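Local coordinates for protein alginate lyase (PDB 3NNB) that probably cleaves alginate by beta-elimination, as a lyase built largely of alpha helices, at residues R254-I259 with Y300-Q305; D167-T172 with Y226-T231. All blocks are in the same frame, centred on the assembly; numbering follows the deposited sequence.

Contact 1 of 2, residues R254-I259 with Y300-Q305; sequences RLFAQI and YNATSQ
The ring of F256 lies against S304, whose CB sits over the middle of one ring face in a CH-pi contact, 3.6 Å from the centroid and only 9° off the ring normal. F256 gets there by setting CG anti to its own carbonyl carbon (chi1 -55°), which carries the ring out from helix 240-258 toward the passing chain. Its far end then meets backbone: CZ is 3.5 Å from T303 C and CE1 is 3.4 Å from S304 N, the latter over the ring face, while A302 O approaches at the edge, close to the ring plane. S304 turns OG to a position between its backbone N and carbonyl carbon (chi1 70°), leaving CB against the ring; OG itself is hydrogen-bonded to D306 OD1 and R308 N. A302 fills in more loosely, its CB 4.3 Å from F256 CZ and 4.4 Å from L255 CD1. Within the loop, T303 OG1 donates to N301 O at 2.8 Å, from above the carbonyl plane. No hydrogen bond crosses this surface contact, where the last turn of helix 240-258 meets the loop between helices 274-293 and 310-317 mainly through F256, with L255 beside it, consistent with the alpha/alpha toroid of this lyase family.

Contact 2 of 2, residues D167-T172 with Y226-T231; sequences DIYSFT and YDVQLT
Q229 reaches from helix 221-236 to lie beside Y169. Q229 CG is 3.6 Å from Y169 CD1, neither squarely over the ring nor at its edge, and the amide plane is turned 66° from the ring plane. With CG anti to its backbone N (chi1 -172°), Y169 carries the ring across to V228 on helix 221-236, where OH comes within 3.4 Å of V228 CG1 and CE1 within 4.1 Å of V228 CB. T172 presents its methyl: CG2 is 3.9 Å from Q229 CA, and the two side chains cross at about a right angle.

No hydrogen bond joins the segments; the polar ends bond to residues outside them. Q229 OE1 stops 3.3 Å from I168 CG1 and also lies near I168 O, a pair of acceptors that do not bond; Y233 OH and M165 O hold the buried amide at its oxygen and nitrogen. Y169 OH is bonded to D287.

Within 167-172, a type I turn from I168 to F171 leads into the helix. T172 N and OG1 both donate to Y169 O, OG1 at 2.8 Å and nearly in line with the carbonyl (162°).

Around this buried contact, helix 274-293 packs on V228 and helix 98-118 on I168 and F171, while D167 bonds S65 in strand 64-66 and Q150 in strand 148-151. The turn at 168-171 and T172 of helix 171-180 lie against helix 221-236 in the helical core.

The centre of contact 2 lies about 7 Å from the centre of the chain and that of contact 1 about 21 Å from it, with some 20 Å between the centres of the two. They come in series: 167-172 and 226-231 are both passed before 254-259 and 300-305. Helices 221-236 and 240-258, consecutive in the chain, connect them, and a salt bridge from R254 NE to D227 OD2 (2.8 Å) ties the two helices directly. Helix 274-293 borders both, touching V228 at one contact and L255 at the other. The helix pair 221-236 and 240-258 thus links the buried core to the neighbourhood of the surface loop at 300-305, all within the alginate lyase domain.

Contact 1 of 2, residues R254-I259 with Y300-Q305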
ATOM      1  N   ARG A 254     -15.067  -0.154 -10.056  1.00  7.22           N
ATOM      2  CA  ARG A 254     -13.728   0.464 -10.086  1.00  8.84           C
ATOM      3  C   ARG A 254     -13.063   0.361 -11.468  1.00  8.90           C
ATOM      4  O   ARG A 254     -12.745   1.366 -12.081  1.00  9.88           O
ATOM      5  CB  ARG A 254     -12.801  -0.130  -9.019  1.00  9.21           C
ATOM      6  CG  ARG A 254     -13.379  -0.119  -7.619  1.00  8.12           C
ATOM      7  CD  ARG A 254     -13.758   1.281  -7.117  1.00  6.63           C
ATOM      8  NE  ARG A 254     -14.348   1.174  -5.785  1.00  8.12           N
ATOM      9  CZ  ARG A 254     -14.809   2.198  -5.078  1.00  8.35           C
ATOM     10  NH1 ARG A 254     -14.839   3.412  -5.582  1.00 10.57           N
ATOM     11  NH2 ARG A 254     -15.253   1.986  -3.858  1.00  9.37           N
ATOM     12  N   LEU A 255     -12.877  -0.851 -11.985  1.00  7.45           N
ATOM     13  CA  LEU A 255     -12.127  -0.988 -13.225  1.00  8.24           C
ATOM     14  C   LEU A 255     -12.826  -0.324 -14.400  1.00  9.01           C
ATOM     15  O   LEU A 255     -12.210   0.379 -15.182  1.00  9.35           O
ATOM     16  CB  LEU A 255     -11.870  -2.470 -13.591  1.00 10.31           C
ATOM     17  CG  LEU A 255     -11.034  -3.243 -12.566  1.00  7.10           C
ATOM     18  CD1 LEU A 255     -10.899  -4.690 -12.995  1.00  7.18           C
ATOM     19  CD2 LEU A 255      -9.640  -2.596 -12.271  1.00  9.06           C
ATOM     20  N   PHE A 256     -14.120  -0.589 -14.564  1.00  8.68           N
ATOM     21  CA  PHE A 256     -14.796  -0.116 -15.777  1.00  8.28           C
ATOM     22  C   PHE A 256     -15.155   1.372 -15.648  1.00  9.92           C
ATOM     23  O   PHE A 256     -15.459   2.037 -16.655  1.00 11.96           O
ATOM     24  CB  PHE A 256     -16.040  -0.956 -16.108  1.00  8.72           C
ATOM     25  CG  PHE A 256     -15.788  -2.456 -16.226  1.00  8.60           C
ATOM     26  CD1 PHE A 256     -14.531  -2.982 -16.512  1.00 11.14           C
ATOM     27  CD2 PHE A 256     -16.845  -3.351 -16.044  1.00 13.13           C
ATOM     28  CE1 PHE A 256     -14.317  -4.366 -16.597  1.00 12.05           C
ATOM     29  CE2 PHE A 256     -16.622  -4.736 -16.144  1.00 12.82           C
ATOM     30  CZ  PHE A 256     -15.384  -5.223 -16.417  1.00 10.86           C
ATOM     31  N   ALA A 257     -15.158   1.874 -14.423  1.00  9.31           N
ATOM     32  CA  ALA A 257     -15.413   3.274 -14.167  1.00  9.27           C
ATOM     33  C   ALA A 257     -14.152   4.109 -14.484  1.00 10.56           C
ATOM     34  O   ALA A 257     -14.265   5.201 -15.034  1.00 11.87           O
ATOM     35  CB  ALA A 257     -15.832   3.478 -12.720  1.00 12.25           C
ATOM     36  N   GLN A 258     -12.999   3.609 -14.079  1.00  8.30           N
ATOM     37  CA  GLN A 258     -11.717   4.357 -14.055  1.00  9.86           C
ATOM     38  C   GLN A 258     -10.789   4.139 -15.257  1.00  7.93           C
ATOM     39  O   GLN A 258      -9.869   4.941 -15.458  1.00  8.38           O
ATOM     40  CB  GLN A 258     -10.941   4.061 -12.765  1.00  7.55           C
ATOM     41  CG  GLN A 258     -11.715   4.417 -11.511  1.00  8.02           C
ATOM     42  CD  GLN A 258     -10.905   4.406 -10.249  1.00  8.80           C
ATOM     43  OE1 GLN A 258      -9.657   4.555 -10.254  1.00  9.42           O
ATOM     44  NE2 GLN A 258     -11.621   4.244  -9.118  1.00  7.93           N
ATOM     45  N   ILE A 259     -11.048   3.094 -16.047  1.00  7.30           N
ATOM     46  CA  ILE A 259     -10.291   2.786 -17.239  1.00  8.18           C
ATOM     47  C   ILE A 259     -11.154   3.031 -18.481  1.00  9.34           C
ATOM     48  O   ILE A 259     -12.258   2.537 -18.591  1.00  9.20           O
ATOM     49  CB  ILE A 259      -9.771   1.331 -17.229  1.00  7.68           C
ATOM     50  CG1 ILE A 259      -8.990   1.040 -15.931  1.00  7.52           C
ATOM     51  CG2 ILE A 259      -8.937   1.009 -18.471  1.00  9.08           C
ATOM     52  CD1 ILE A 259      -8.754  -0.470 -15.746  1.00  5.69           C
ATOM     53  N   TYR A 300      -8.252 -10.124 -12.893  1.00  7.94           N
ATOM     54  CA  TYR A 300      -7.311  -9.664 -13.917  1.00  9.32           C
ATOM     55  C   TYR A 300      -7.947  -9.607 -15.316  1.00  9.75           C
ATOM     56  O   TYR A 300      -7.748  -8.642 -16.049  1.00  9.63           O
ATOM     57  CB  TYR A 300      -6.051 -10.528 -13.965  1.00  9.05           C
ATOM     58  CG  TYR A 300      -5.010 -10.006 -14.914  1.00  7.99           C
ATOM     59  CD1 TYR A 300      -5.002 -10.378 -16.238  1.00 10.18           C
ATOM     60  CD2 TYR A 300      -4.016  -9.095 -14.485  1.00  8.56           C
ATOM     61  CE1 TYR A 300      -4.031  -9.875 -17.108  1.00  9.13           C
ATOM     62  CE2 TYR A 300      -3.090  -8.587 -15.318  1.00  9.51           C
ATOM     63  CZ  TYR A 300      -3.099  -8.957 -16.646  1.00 10.43           C
ATOM     64  OH  TYR A 300      -2.145  -8.458 -17.479  1.00 11.39           O
ATOM     65  N   ASN A 301      -8.684 -10.656 -15.684  1.00 11.15           N
ATOM     66  CA  ASN A 301      -9.241 -10.777 -17.015  1.00 12.15           C
ATOM     67  C   ASN A 301     -10.625 -10.124 -17.181  1.00 11.73           C
ATOM     68  O   ASN A 301     -11.219 -10.205 -18.266  1.00 13.04           O
ATOM     69  CB  ASN A 301      -9.287 -12.283 -17.398  1.00 10.49           C
ATOM     70  CG  ASN A 301      -7.911 -12.860 -17.568  1.00 14.33           C
ATOM     71  OD1 ASN A 301      -7.497 -13.814 -16.850  1.00 18.39           O
ATOM     72  ND2 ASN A 301      -7.155 -12.279 -18.481  1.00  9.67           N
ATOM     73  N   ALA A 302     -11.117  -9.456 -16.130  1.00 11.59           N
ATOM     74  CA  ALA A 302     -12.444  -8.822 -16.169  1.00 10.63           C
ATOM     75  C   ALA A 302     -12.437  -7.742 -17.232  1.00 13.44           C
ATOM     76  O   ALA A 302     -11.591  -6.862 -17.213  1.00 11.64           O
ATOM     77  CB  ALA A 302     -12.852  -8.239 -14.811  1.00 10.39           C
ATOM     78  N   THR A 303     -13.371  -7.842 -18.174  1.00 11.03           N
ATOM     79  CA  THR A 303     -13.360  -6.971 -19.358  1.00 11.09           C
ATOM     80  C   THR A 303     -14.760  -6.482 -19.608  1.00 14.08           C
ATOM     81  O   THR A 303     -15.699  -7.277 -19.579  1.00 14.65           O
ATOM     82  CB  THR A 303     -12.851  -7.736 -20.605  1.00 11.48           C
ATOM     83  OG1 THR A 303     -11.582  -8.323 -20.323  1.00 14.91           O
ATOM     84  CG2 THR A 303     -12.694  -6.802 -21.814  1.00 13.14           C
ATOM     85  N   SER A 304     -14.930  -5.179 -19.830  1.00 12.33           N
ATOM     86  CA  SER A 304     -16.258  -4.642 -20.104  1.00 12.64           C
ATOM     87  C   SER A 304     -16.633  -4.897 -21.571  1.00 12.44           C
ATOM     88  O   SER A 304     -15.795  -5.231 -22.392  1.00 12.12           O
ATOM     89  CB  SER A 304     -16.331  -3.125 -19.825  1.00 12.16           C
ATOM     90  OG  SER A 304     -15.585  -2.428 -20.789  1.00 12.65           O
ATOM     91  N   GLN A 305     -17.915  -4.699 -21.869  1.00 15.85           N
ATOM     92  CA  GLN A 305     -18.427  -4.890 -23.232  1.00 18.02           C
ATOM     93  C   GLN A 305     -17.656  -4.011 -24.209  1.00 18.20           C
ATOM     94  O   GLN A 305     -17.414  -4.414 -25.346  1.00 19.73           O
ATOM     95  CB  GLN A 305     -19.936  -4.564 -23.274  1.00 16.71           C
TER

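Contact 2 of 2, residues D167-T172 with Y226-T231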
ATOM      1  N   ASP A 167      -3.469   6.613   3.758  1.00  9.05           N
ATOM      2  CA  ASP A 167      -2.309   6.603   4.665  1.00  7.49           C
ATOM      3  C   ASP A 167      -1.956   5.196   5.145  1.00  8.22           C
ATOM      4  O   ASP A 167      -0.790   4.913   5.430  1.00  9.90           O
ATOM      5  CB  ASP A 167      -2.548   7.466   5.907  1.00  7.48           C
ATOM      6  CG  ASP A 167      -2.602   8.973   5.617  1.00 12.13           C
ATOM      7  OD1 ASP A 167      -2.683   9.369   4.439  1.00  9.67           O
ATOM      8  OD2 ASP A 167      -2.614   9.757   6.597  1.00  7.62           O
ATOM      9  N   ILE A 168      -2.966   4.322   5.296  1.00  7.43           N
ATOM     10  CA  ILE A 168      -2.751   2.999   5.863  1.00  5.62           C
ATOM     11  C   ILE A 168      -2.717   1.906   4.834  1.00  6.00           C
ATOM     12  O   ILE A 168      -2.794   0.739   5.161  1.00  8.49           O
ATOM     13  CB  ILE A 168      -3.801   2.655   6.964  1.00  6.26           C
ATOM     14  CG1 ILE A 168      -5.254   2.733   6.471  1.00  7.22           C
ATOM     15  CG2 ILE A 168      -3.549   3.531   8.196  1.00  8.80           C
ATOM     16  CD1 ILE A 168      -6.243   1.861   7.342  1.00 10.33           C
ATOM     17  N   TYR A 169      -2.623   2.273   3.545  1.00  5.46           N
ATOM     18  CA  TYR A 169      -2.665   1.263   2.483  1.00  4.98           C
ATOM     19  C   TYR A 169      -1.592   0.153   2.696  1.00  5.02           C
ATOM     20  O   TYR A 169      -1.853  -1.013   2.389  1.00  7.60           O
ATOM     21  CB  TYR A 169      -2.492   1.882   1.110  1.00  6.67           C
ATOM     22  CG  TYR A 169      -2.737   0.876  -0.007  1.00  5.01           C
ATOM     23  CD1 TYR A 169      -4.021   0.673  -0.488  1.00  6.92           C
ATOM     24  CD2 TYR A 169      -1.704   0.097  -0.529  1.00  6.75           C
ATOM     25  CE1 TYR A 169      -4.274  -0.264  -1.469  1.00  6.83           C
ATOM     26  CE2 TYR A 169      -1.947  -0.840  -1.518  1.00  4.68           C
ATOM     27  CZ  TYR A 169      -3.248  -1.012  -1.978  1.00  5.65           C
ATOM     28  OH  TYR A 169      -3.487  -1.978  -2.962  1.00  8.13           O
ATOM     29  N   SER A 170      -0.416   0.518   3.205  1.00  8.02           N
ATOM     30  CA  SER A 170       0.640  -0.462   3.484  1.00  9.18           C
ATOM     31  C   SER A 170       0.258  -1.553   4.506  1.00  9.68           C
ATOM     32  O   SER A 170       0.937  -2.589   4.574  1.00  7.81           O
ATOM     33  CB  SER A 170       1.953   0.206   3.908  1.00  9.31           C
ATOM     34  OG  SER A 170       1.834   0.799   5.172  1.00  9.42           O
ATOM     35  N   PHE A 171      -0.844  -1.371   5.249  1.00  8.17           N
ATOM     36  CA  PHE A 171      -1.306  -2.421   6.135  1.00  9.74           C
ATOM     37  C   PHE A 171      -1.702  -3.674   5.347  1.00  7.84           C
ATOM     38  O   PHE A 171      -1.684  -4.791   5.879  1.00  7.08           O
ATOM     39  CB  PHE A 171      -2.472  -1.944   6.996  1.00  8.62           C
ATOM     40  CG  PHE A 171      -2.104  -1.006   8.107  1.00  6.01           C
ATOM     41  CD1 PHE A 171      -0.813  -0.516   8.317  1.00  8.69           C
ATOM     42  CD2 PHE A 171      -3.112  -0.568   8.952  1.00  9.22           C
ATOM     43  CE1 PHE A 171      -0.543   0.353   9.396  1.00 10.98           C
ATOM     44  CE2 PHE A 171      -2.833   0.284   9.995  1.00  9.04           C
ATOM     45  CZ  PHE A 171      -1.544   0.742  10.216  1.00  9.74           C
ATOM     46  N   THR A 172      -2.037  -3.508   4.073  1.00  6.93           N
ATOM     47  CA  THR A 172      -2.366  -4.662   3.218  1.00  9.08           C
ATOM     48  C   THR A 172      -1.197  -5.637   3.154  1.00  8.62           C
ATOM     49  O   THR A 172      -1.372  -6.859   3.321  1.00  9.89           O
ATOM     50  CB  THR A 172      -2.827  -4.239   1.818  1.00  9.34           C
ATOM     51  OG1 THR A 172      -1.793  -3.497   1.156  1.00  9.05           O
ATOM     52  CG2 THR A 172      -4.197  -3.481   1.900  1.00  8.97           C
ATOM     53  N   TYR A 226      -9.602   1.901  -1.657  1.00  7.94           N
ATOM     54  CA  TYR A 226     -10.513   1.605  -0.524  1.00  7.01           C
ATOM     55  C   TYR A 226     -10.968   0.173  -0.609  1.00  8.81           C
ATOM     56  O   TYR A 226     -10.953  -0.543   0.375  1.00  8.69           O
ATOM     57  CB  TYR A 226     -11.694   2.553  -0.534  1.00  7.09           C
ATOM     58  CG  TYR A 226     -12.743   2.222   0.516  1.00  6.31           C
ATOM     59  CD1 TYR A 226     -13.717   1.278   0.257  1.00 10.23           C
ATOM     60  CD2 TYR A 226     -12.727   2.838   1.776  1.00 12.24           C
ATOM     61  CE1 TYR A 226     -14.698   0.963   1.190  1.00 10.35           C
ATOM     62  CE2 TYR A 226     -13.714   2.532   2.742  1.00 14.03           C
ATOM     63  CZ  TYR A 226     -14.692   1.604   2.441  1.00 14.96           C
ATOM     64  OH  TYR A 226     -15.717   1.232   3.332  1.00 17.68           O
ATOM     65  N   ASP A 227     -11.375  -0.238  -1.803  1.00  8.73           N
ATOM     66  CA  ASP A 227     -11.889  -1.609  -1.971  1.00  7.72           C
ATOM     67  C   ASP A 227     -10.811  -2.650  -1.672  1.00  6.70           C
ATOM     68  O   ASP A 227     -11.077  -3.678  -1.066  1.00  7.32           O
ATOM     69  CB  ASP A 227     -12.432  -1.835  -3.372  1.00  7.68           C
ATOM     70  CG  ASP A 227     -13.793  -1.216  -3.593  1.00 10.45           C
ATOM     71  OD1 ASP A 227     -14.345  -0.551  -2.695  1.00 10.84           O
ATOM     72  OD2 ASP A 227     -14.334  -1.396  -4.713  1.00  8.36           O
ATOM     73  N   VAL A 228      -9.587  -2.419  -2.164  1.00  7.17           N
ATOM     74  CA  VAL A 228      -8.487  -3.347  -1.867  1.00  6.44           C
ATOM     75  C   VAL A 228      -8.256  -3.500  -0.363  1.00  6.43           C
ATOM     76  O   VAL A 228      -8.114  -4.613   0.150  1.00  7.80           O
ATOM     77  CB  VAL A 228      -7.147  -2.960  -2.582  1.00  6.56           C
ATOM     78  CG1 VAL A 228      -6.084  -4.017  -2.341  1.00  9.65           C
ATOM     79  CG2 VAL A 228      -7.381  -2.789  -4.083  1.00  8.46           C
ATOM     80  N   GLN A 229      -8.235  -2.372   0.333  1.00  6.60           N
ATOM     81  CA  GLN A 229      -7.974  -2.398   1.765  1.00  6.35           C
ATOM     82  C   GLN A 229      -9.142  -3.089   2.465  1.00  8.15           C
ATOM     83  O   GLN A 229      -8.930  -3.950   3.298  1.00  8.11           O
ATOM     84  CB  GLN A 229      -7.859  -0.959   2.299  1.00  5.61           C
ATOM     85  CG  GLN A 229      -6.677  -0.164   1.785  1.00  6.50           C
ATOM     86  CD  GLN A 229      -6.405   1.054   2.663  1.00  9.80           C
ATOM     87  OE1 GLN A 229      -5.964   0.905   3.812  1.00  8.64           O
ATOM     88  NE2 GLN A 229      -6.628   2.271   2.117  1.00  9.16           N
ATOM     89  N   LEU A 230     -10.383  -2.741   2.107  1.00  7.41           N
ATOM     90  CA  LEU A 230     -11.539  -3.395   2.753  1.00  8.01           C
ATOM     91  C   LEU A 230     -11.457  -4.927   2.577  1.00  8.00           C
ATOM     92  O   LEU A 230     -11.682  -5.710   3.519  1.00  7.49           O
ATOM     93  CB  LEU A 230     -12.854  -2.846   2.204  1.00  8.23           C
ATOM     94  CG  LEU A 230     -14.117  -3.342   2.932  1.00  7.04           C
ATOM     95  CD1 LEU A 230     -14.207  -2.709   4.329  1.00 12.34           C
ATOM     96  CD2 LEU A 230     -15.366  -3.001   2.067  1.00 10.32           C
ATOM     97  N   THR A 231     -11.085  -5.345   1.373  1.00  7.66           N
ATOM     98  CA  THR A 231     -11.013  -6.777   1.030  1.00  7.23           C
ATOM     99  C   THR A 231      -9.938  -7.462   1.871  1.00  9.49           C
ATOM    100  O   THR A 231     -10.183  -8.497   2.490  1.00  9.72           O
ATOM    101  CB  THR A 231     -10.784  -6.968  -0.441  1.00  6.87           C
ATOM    102  OG1 THR A 231     -11.865  -6.374  -1.169  1.00  8.61           O
ATOM    103  CG2 THR A 231     -10.732  -8.481  -0.805  1.00  7.63           C
TER